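Local coordinates for type II secretion ATPase XpsE (Xanthomonas campestris, PDB 2D28), which belongs to the ATPase family of bacterial type II secretion systems and is represented here by its N-terminal domain, at residues D53-C58 with V134-E139; W109-Y114 with S138-L143. The protein carries 1 engineered substitution. All coordinates share one frame; numbering follows the deposited sequence.

Contact 1 (D53-C58 with V134-E139); sequences DHAETC and VGLRSE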
ATOM      1  N   ASP A  53      -7.119  -6.369  -7.084  1.00 11.44           N
ATOM      2  CA  ASP A  53      -8.325  -6.247  -6.293  1.00 11.77           C
ATOM      3  C   ASP A  53      -7.994  -5.752  -4.881  1.00 12.11           C
ATOM      4  O   ASP A  53      -8.808  -5.046  -4.297  1.00 12.00           O
ATOM      5  CB  ASP A  53      -9.032  -7.572  -6.137  1.00 11.22           C
ATOM      6  CG  ASP A  53      -9.834  -7.990  -7.402  1.00 17.03           C
ATOM      7  OD1 ASP A  53     -10.212  -7.132  -8.192  1.00 15.28           O
ATOM      8  OD2 ASP A  53     -10.075  -9.186  -7.630  1.00 12.15           O
ATOM      9  N   HIS A  54      -6.825  -6.126  -4.365  1.00 12.24           N
ATOM     10  CA  HIS A  54      -6.327  -5.543  -3.114  1.00 12.24           C
ATOM     11  C   HIS A  54      -6.221  -4.019  -3.241  1.00 11.34           C
ATOM     12  O   HIS A  54      -6.884  -3.252  -2.474  1.00 12.94           O
ATOM     13  CB  HIS A  54      -5.014  -6.176  -2.657  1.00 12.54           C
ATOM     14  CG  HIS A  54      -4.452  -5.505  -1.433  1.00 23.04           C
ATOM     15  ND1 HIS A  54      -5.124  -4.502  -0.782  1.00 43.58           N
ATOM     16  CD2 HIS A  54      -3.315  -5.675  -0.743  1.00 38.34           C
ATOM     17  CE1 HIS A  54      -4.408  -4.079   0.247  1.00 42.22           C
ATOM     18  NE2 HIS A  54      -3.285  -4.742   0.266  1.00 29.78           N
ATOM     19  N   ALA A  55      -5.439  -3.558  -4.205  1.00 11.48           N
ATOM     20  CA  ALA A  55      -5.260  -2.114  -4.483  1.00 12.60           C
ATOM     21  C   ALA A  55      -6.598  -1.413  -4.694  1.00 14.04           C
ATOM     22  O   ALA A  55      -6.908  -0.333  -4.093  1.00 13.74           O
ATOM     23  CB  ALA A  55      -4.350  -1.894  -5.725  1.00 12.37           C
ATOM     24  N   GLU A  56      -7.409  -1.976  -5.595  1.00 14.55           N
ATOM     25  CA  GLU A  56      -8.715  -1.407  -5.870  1.00 15.93           C
ATOM     26  C   GLU A  56      -9.598  -1.118  -4.685  1.00 15.57           C
ATOM     27  O   GLU A  56     -10.192   0.007  -4.532  1.00 14.43           O
ATOM     28  CB  GLU A  56      -9.510  -2.364  -6.783  1.00 17.12           C
ATOM     29  CG  GLU A  56     -10.832  -1.750  -7.259  1.00 19.93           C
ATOM     30  CD  GLU A  56     -10.707  -1.008  -8.580  1.00 29.52           C
ATOM     31  OE1 GLU A  56      -9.533  -0.780  -9.029  1.00 30.16           O
ATOM     32  OE2 GLU A  56     -11.780  -0.681  -9.170  1.00 25.56           O
ATOM     33  N   THR A  57      -9.690  -2.135  -3.831  1.00 14.13           N
ATOM     34  CA  THR A  57     -10.534  -2.080  -2.691  1.00 14.23           C
ATOM     35  C   THR A  57      -9.998  -1.114  -1.625  1.00 13.70           C
ATOM     36  O   THR A  57     -10.778  -0.410  -1.001  1.00 12.37           O
ATOM     37  CB  THR A  57     -10.736  -3.490  -2.153  1.00 15.29           C
ATOM     38  OG1 THR A  57     -11.204  -4.278  -3.259  1.00 15.96           O
ATOM     39  CG2 THR A  57     -11.902  -3.478  -1.127  1.00 16.16           C
ATOM     40  N   CYS A  58      -8.683  -1.168  -1.362  1.00 13.46           N
ATOM     41  CA  CYS A  58      -8.036  -0.195  -0.490  1.00 12.91           C
ATOM     42  C   CYS A  58      -8.402   1.226  -0.954  1.00 13.33           C
ATOM     43  O   CYS A  58      -8.824   2.063  -0.167  1.00 12.39           O
ATOM     44  CB  CYS A  58      -6.521  -0.385  -0.538  1.00 12.02           C
ATOM     45  SG  CYS A  58      -5.959  -1.785   0.383  1.00 14.82           S
ATOM     46  N   VAL A 134      -2.420   4.817  -3.986  1.00 10.28           N
ATOM     47  CA  VAL A 134      -2.407   3.360  -3.886  1.00 11.59           C
ATOM     48  C   VAL A 134      -1.825   2.790  -5.212  1.00 11.99           C
ATOM     49  O   VAL A 134      -2.132   3.246  -6.340  1.00 12.66           O
ATOM     50  CB  VAL A 134      -3.822   2.779  -3.620  1.00 10.77           C
ATOM     51  CG1 VAL A 134      -3.804   1.241  -3.420  1.00 12.55           C
ATOM     52  CG2 VAL A 134      -4.558   3.559  -2.467  1.00 13.25           C
ATOM     53  N   GLY A 135      -0.969   1.824  -5.063  1.00 12.08           N
ATOM     54  CA  GLY A 135      -0.374   1.098  -6.186  1.00 10.93           C
ATOM     55  C   GLY A 135      -0.338  -0.399  -5.916  1.00 10.15           C
ATOM     56  O   GLY A 135      -0.411  -0.893  -4.776  1.00 10.01           O
ATOM     57  N   LEU A 136      -0.335  -1.151  -7.009  1.00 10.56           N
ATOM     58  CA  LEU A 136      -0.267  -2.580  -6.964  1.00 10.55           C
ATOM     59  C   LEU A 136       1.178  -2.908  -6.398  1.00 11.47           C
ATOM     60  O   LEU A 136       2.204  -2.231  -6.698  1.00 10.81           O
ATOM     61  CB  LEU A 136      -0.482  -3.225  -8.355  1.00 12.01           C
ATOM     62  CG  LEU A 136      -1.925  -3.540  -8.815  1.00 12.83           C
ATOM     63  CD1 LEU A 136      -2.705  -2.257  -9.092  1.00 14.81           C
ATOM     64  CD2 LEU A 136      -1.795  -4.393 -10.109  1.00 17.81           C
ATOM     65  N   ARG A 137       1.156  -3.826  -5.465  1.00 10.84           N
ATOM     66  CA  ARG A 137       2.310  -4.202  -4.694  1.00 12.27           C
ATOM     67  C   ARG A 137       3.543  -4.425  -5.582  1.00 13.91           C
ATOM     68  O   ARG A 137       4.630  -3.911  -5.297  1.00 11.41           O
ATOM     69  CB  ARG A 137       2.004  -5.456  -3.885  1.00 12.35           C
ATOM     70  CG  ARG A 137       3.097  -5.796  -2.778  1.00 14.79           C
ATOM     71  CD  ARG A 137       2.744  -7.044  -1.928  1.00 19.72           C
ATOM     72  NE  ARG A 137       1.388  -6.834  -1.434  1.00 19.03           N
ATOM     73  CZ  ARG A 137       1.078  -6.055  -0.415  1.00 18.87           C
ATOM     74  NH1 ARG A 137      -0.185  -5.822  -0.195  1.00 18.31           N
ATOM     75  NH2 ARG A 137       2.024  -5.549   0.393  1.00 18.17           N
ATOM     76  N   SER A 138       3.399  -5.225  -6.629  1.00 15.18           N
ATOM     77  CA  SER A 138       4.568  -5.615  -7.405  1.00 15.30           C
ATOM     78  C   SER A 138       5.026  -4.476  -8.247  1.00 14.09           C
ATOM     79  O   SER A 138       6.217  -4.411  -8.655  1.00 14.08           O
ATOM     80  CB  SER A 138       4.199  -6.806  -8.316  1.00 18.58           C
ATOM     81  OG  SER A 138       3.977  -7.904  -7.430  1.00 23.09           O
ATOM     82  N   GLU A 139       4.097  -3.589  -8.631  1.00 14.34           N
ATOM     83  CA  GLU A 139       4.480  -2.403  -9.389  1.00 13.06           C
ATOM     84  C   GLU A 139       5.347  -1.453  -8.564  1.00 12.67           C
ATOM     85  O   GLU A 139       6.285  -0.841  -9.079  1.00 12.39           O
ATOM     86  CB  GLU A 139       3.250  -1.666  -9.929  1.00 14.06           C
ATOM     87  CG  GLU A 139       2.518  -2.514 -10.958  1.00 15.39           C
ATOM     88  CD  GLU A 139       1.270  -1.845 -11.532  1.00 18.11           C
ATOM     89  OE1 GLU A 139       1.113  -0.641 -11.402  1.00 16.69           O
ATOM     90  OE2 GLU A 139       0.496  -2.592 -12.128  1.00 17.27           O
TER
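Arg137 and Leu136, at the start of helix 137-147, reach back to His54 and Ala55 on helix 51-62. Arg137 is the long arm. From CB its chain runs out extended through CG and CD, which pass without touching 53-58. A bend at chi3 (-52°) then brings the guanidinium up beside the His54 ring. Arg137 NH1 ends 3.2 Å from His54 CD2, at the edge of the imidazole and near its plane. The planes are 23° apart and each group meets the other at its edge, so they do not stack. His54 takes the imidazole there with CG anti to its backbone N (chi1 176°).

The rest of the contact is apolar. Leu136, at the N-cap of helix 137-147, puts CD1 against the methyl of Ala55. Ala55 CB sits 3.8 Å from Leu136 CD1 and 3.9 Å from Val134 CG1. The same Val134 CG1 lies 3.5 Å from Ala55 O, and Cys58 CB is near it too.

Asp112 OD1 takes a salt bridge from Arg137 NH1 and a probable hydrogen bond from His54 NE2. The shared carboxylate probably offsets the charge of the arginine and lets the two groups lie close.

Contact 2 (W109-Y114 with S138-L143); sequences WIADPY and SEIDDL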
ATOM      1  N   TRP A 109       3.629   6.421  -2.959  1.00 11.02           N
ATOM      2  CA  TRP A 109       2.971   5.287  -3.536  1.00  9.97           C
ATOM      3  C   TRP A 109       2.976   4.147  -2.507  1.00 11.81           C
ATOM      4  O   TRP A 109       4.068   3.725  -2.037  1.00 11.11           O
ATOM      5  CB  TRP A 109       3.758   4.904  -4.779  1.00 10.18           C
ATOM      6  CG  TRP A 109       3.039   4.252  -5.868  1.00 14.11           C
ATOM      7  CD1 TRP A 109       1.655   4.136  -6.016  1.00 17.48           C
ATOM      8  CD2 TRP A 109       3.603   3.581  -7.004  1.00 15.12           C
ATOM      9  NE1 TRP A 109       1.373   3.461  -7.165  1.00 14.60           N
ATOM     10  CE2 TRP A 109       2.544   3.107  -7.784  1.00 16.01           C
ATOM     11  CE3 TRP A 109       4.904   3.251  -7.394  1.00 18.61           C
ATOM     12  CZ2 TRP A 109       2.741   2.370  -8.953  1.00 17.91           C
ATOM     13  CZ3 TRP A 109       5.087   2.546  -8.575  1.00 20.03           C
ATOM     14  CH2 TRP A 109       4.010   2.092  -9.316  1.00 17.42           C
ATOM     15  N   ILE A 110       1.804   3.586  -2.196  1.00  9.98           N
ATOM     16  CA  ILE A 110       1.724   2.679  -1.062  1.00 10.87           C
ATOM     17  C   ILE A 110       0.844   1.498  -1.380  1.00  9.45           C
ATOM     18  O   ILE A 110      -0.268   1.678  -2.011  1.00  9.38           O
ATOM     19  CB  ILE A 110       1.243   3.505   0.209  1.00 10.58           C
ATOM     20  CG1 ILE A 110       1.183   2.668   1.454  1.00 12.16           C
ATOM     21  CG2 ILE A 110      -0.125   4.156  -0.086  1.00 12.69           C
ATOM     22  CD1 ILE A 110       1.125   3.424   2.715  1.00 12.15           C
ATOM     23  N   ALA A 111       1.310   0.300  -1.026  1.00  8.40           N
ATOM     24  CA  ALA A 111       0.521  -0.935  -1.248  1.00  9.46           C
ATOM     25  C   ALA A 111      -0.590  -1.167  -0.250  1.00  9.96           C
ATOM     26  O   ALA A 111      -1.706  -1.665  -0.624  1.00 10.14           O
ATOM     27  CB  ALA A 111       1.421  -2.203  -1.378  1.00 10.10           C
ATOM     28  N   ASP A 112      -0.287  -0.806   1.002  1.00 10.29           N
ATOM     29  CA  ASP A 112      -1.127  -1.088   2.147  1.00 10.97           C
ATOM     30  C   ASP A 112      -1.498   0.191   2.895  1.00 10.83           C
ATOM     31  O   ASP A 112      -1.079   0.416   4.016  1.00 11.56           O
ATOM     32  CB  ASP A 112      -0.471  -2.096   3.069  1.00 11.32           C
ATOM     33  CG  ASP A 112      -0.153  -3.422   2.388  1.00 15.72           C
ATOM     34  OD1 ASP A 112      -0.944  -3.922   1.528  1.00 14.46           O
ATOM     35  OD2 ASP A 112       0.873  -4.049   2.684  1.00 15.33           O
ATOM     36  N   PRO A 113      -2.362   0.995   2.311  1.00 10.53           N
ATOM     37  CA  PRO A 113      -2.732   2.300   2.914  1.00  9.14           C
ATOM     38  C   PRO A 113      -3.589   2.276   4.159  1.00 10.82           C
ATOM     39  O   PRO A 113      -3.774   3.345   4.746  1.00 12.47           O
ATOM     40  CB  PRO A 113      -3.423   3.010   1.763  1.00 10.82           C
ATOM     41  CG  PRO A 113      -4.044   1.910   1.000  1.00 10.13           C
ATOM     42  CD  PRO A 113      -3.024   0.800   1.013  1.00 10.03           C
ATOM     43  N   TYR A 114      -4.066   1.110   4.550  1.00 11.07           N
ATOM     44  CA  TYR A 114      -4.732   0.868   5.818  1.00 12.68           C
ATOM     45  C   TYR A 114      -3.744   0.681   6.998  1.00 14.03           C
ATOM     46  O   TYR A 114      -4.196   0.548   8.119  1.00 15.79           O
ATOM     47  CB  TYR A 114      -5.587  -0.396   5.718  1.00 11.40           C
ATOM     48  CG  TYR A 114      -4.848  -1.618   5.320  1.00 13.87           C
ATOM     49  CD1 TYR A 114      -4.196  -2.405   6.246  1.00 10.16           C
ATOM     50  CD2 TYR A 114      -4.767  -1.977   3.954  1.00 14.76           C
ATOM     51  CE1 TYR A 114      -3.499  -3.549   5.829  1.00 16.60           C
ATOM     52  CE2 TYR A 114      -4.087  -3.051   3.537  1.00 11.79           C
ATOM     53  CZ  TYR A 114      -3.436  -3.825   4.449  1.00 13.44           C
ATOM     54  OH  TYR A 114      -2.718  -4.884   3.978  1.00 18.24           O
ATOM     55  N   SER A 138       3.399  -5.225  -6.629  1.00 15.18           N
ATOM     56  CA  SER A 138       4.568  -5.615  -7.405  1.00 15.30           C
ATOM     57  C   SER A 138       5.026  -4.476  -8.247  1.00 14.09           C
ATOM     58  O   SER A 138       6.217  -4.411  -8.655  1.00 14.08           O
ATOM     59  CB  SER A 138       4.199  -6.806  -8.316  1.00 18.58           C
ATOM     60  OG  SER A 138       3.977  -7.904  -7.430  1.00 23.09           O
ATOM     61  N   GLU A 139       4.097  -3.589  -8.631  1.00 14.34           N
ATOM     62  CA  GLU A 139       4.480  -2.403  -9.389  1.00 13.06           C
ATOM     63  C   GLU A 139       5.347  -1.453  -8.564  1.00 12.67           C
ATOM     64  O   GLU A 139       6.285  -0.841  -9.079  1.00 12.39           O
ATOM     65  CB  GLU A 139       3.250  -1.666  -9.929  1.00 14.06           C
ATOM     66  CG  GLU A 139       2.518  -2.514 -10.958  1.00 15.39           C
ATOM     67  CD  GLU A 139       1.270  -1.845 -11.532  1.00 18.11           C
ATOM     68  OE1 GLU A 139       1.113  -0.641 -11.402  1.00 16.69           O
ATOM     69  OE2 GLU A 139       0.496  -2.592 -12.128  1.00 17.27           O
ATOM     70  N   ILE A 140       4.972  -1.269  -7.307  1.00 12.91           N
ATOM     71  CA  ILE A 140       5.777  -0.510  -6.342  1.00 12.20           C
ATOM     72  C   ILE A 140       7.145  -1.185  -6.161  1.00 13.87           C
ATOM     73  O   ILE A 140       8.186  -0.507  -6.199  1.00 13.07           O
ATOM     74  CB  ILE A 140       5.036  -0.398  -4.990  1.00 13.46           C
ATOM     75  CG1 ILE A 140       3.778   0.425  -5.167  1.00 10.19           C
ATOM     76  CG2 ILE A 140       5.947   0.211  -3.922  1.00 14.40           C
ATOM     77  CD1 ILE A 140       2.914   0.531  -3.966  1.00  9.45           C
ATOM     78  N   ASP A 141       7.150  -2.500  -5.947  1.00 14.50           N
ATOM     79  CA  ASP A 141       8.439  -3.211  -5.775  1.00 16.51           C
ATOM     80  C   ASP A 141       9.376  -3.024  -6.963  1.00 17.64           C
ATOM     81  O   ASP A 141      10.544  -2.748  -6.784  1.00 17.28           O
ATOM     82  CB  ASP A 141       8.187  -4.678  -5.589  1.00 16.57           C
ATOM     83  CG  ASP A 141       7.519  -4.957  -4.290  1.00 14.89           C
ATOM     84  OD1 ASP A 141       7.477  -4.094  -3.363  1.00 17.44           O
ATOM     85  OD2 ASP A 141       6.976  -6.026  -4.132  1.00 16.96           O
ATOM     86  N   ASP A 142       8.796  -3.089  -8.160  1.00 19.43           N
ATOM     87  CA  ASP A 142       9.528  -2.950  -9.410  1.00 20.91           C
ATOM     88  C   ASP A 142      10.131  -1.565  -9.512  1.00 19.22           C
ATOM     89  O   ASP A 142      11.313  -1.399  -9.811  1.00 19.86           O
ATOM     90  CB  ASP A 142       8.579  -3.181 -10.593  1.00 21.81           C
ATOM     91  CG  ASP A 142       8.293  -4.644 -10.863  1.00 24.55           C
ATOM     92  OD1 ASP A 142       8.827  -5.562 -10.223  1.00 27.03           O
ATOM     93  OD2 ASP A 142       7.470  -4.962 -11.699  1.00 27.63           O
ATOM     94  N   LEU A 143       9.354  -0.533  -9.192  1.00 18.74           N
ATOM     95  CA  LEU A 143       9.845   0.836  -9.235  1.00 17.22           C
ATOM     96  C   LEU A 143      10.957   1.034  -8.204  1.00 18.86           C
ATOM     97  O   LEU A 143      11.991   1.716  -8.493  1.00 16.77           O
ATOM     98  CB  LEU A 143       8.748   1.873  -8.935  1.00 18.35           C
ATOM     99  CG  LEU A 143       9.231   3.316  -9.019  1.00 21.54           C
ATOM    100  CD1 LEU A 143       9.278   3.702 -10.457  1.00 24.64           C
ATOM    101  CD2 LEU A 143       8.336   4.219  -8.252  1.00 23.34           C
TER
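The backbone O of Glu139 is met from two directions. Glu139 O accepts the helical hydrogen bond of Leu143 N at 3.1 Å. Trp109 CZ3 lies 3.6 Å from the same Glu139 O. The indole approaches this oxygen obliquely. Trp109 CH2 also lies 3.9 Å from Glu139 CB, so the outer end of the six-membered ring rests on the backbone and first carbon of Glu139.

Ile140 comes over one face of the indole. Ile140 CG1 stands 3.9 Å from the centroid of the six-membered ring of Trp109, 19° off the ring normal, which makes a CH-pi contact. CG1 is anti to the carbonyl carbon of Ile140, and an extended chi2 (176°) carries CD1 on past the ring. Ile140 CD1 ends 3.4 Å from Ala111 N and close to the carbonyl carbon of Ile110. The methyl of Ala111 borders the same CD1.

Strand 105-110 is the middle strand of a three-stranded mixed sheet. It leads through helix 116-126 to the neighbouring parallel strand 130-134, a beta-alpha-beta crossover, and helix 137-147 follows. Trp109 and Ala111 point toward this helix, while Ile110 points away from it. Both segments belong to the MshEN domain, of the GspE_N-like clan.

Leu143, one turn on from Glu139, meets the CE3-CZ3 edge of the ring. Its CB lies in the plane of the indole beside Trp109 CZ3, and Leu143 CD2 is 3.7 Å from Trp109 CE3. Leu143 also touches Cys97 and Val99 on strand 96-102. The polar end of the indole turns elsewhere: Trp109 NE1 is hydrogen-bonded to Val67 O.

In the fold
Contacts 1 and 2 lie with their centres about 7 Å apart and share Ser138 and Glu139 on helix 137-147. Contact 1 joins helix 51-62 to the end of strand 130-134 and the start of helix 137-147. Contact 2 joins that helix to the end of strand 105-110. Asp112, from segment 109-114, links the two segments of contact 1: Asp112 OD1 is 2.7 Å from Arg137 NH1 in a salt bridge and 2.8 Å from His54 NE2 in a probable hydrogen bond. Trp109 NE1 also packs 3.1 Å from Gly135 CA, so the contacts touch there as well.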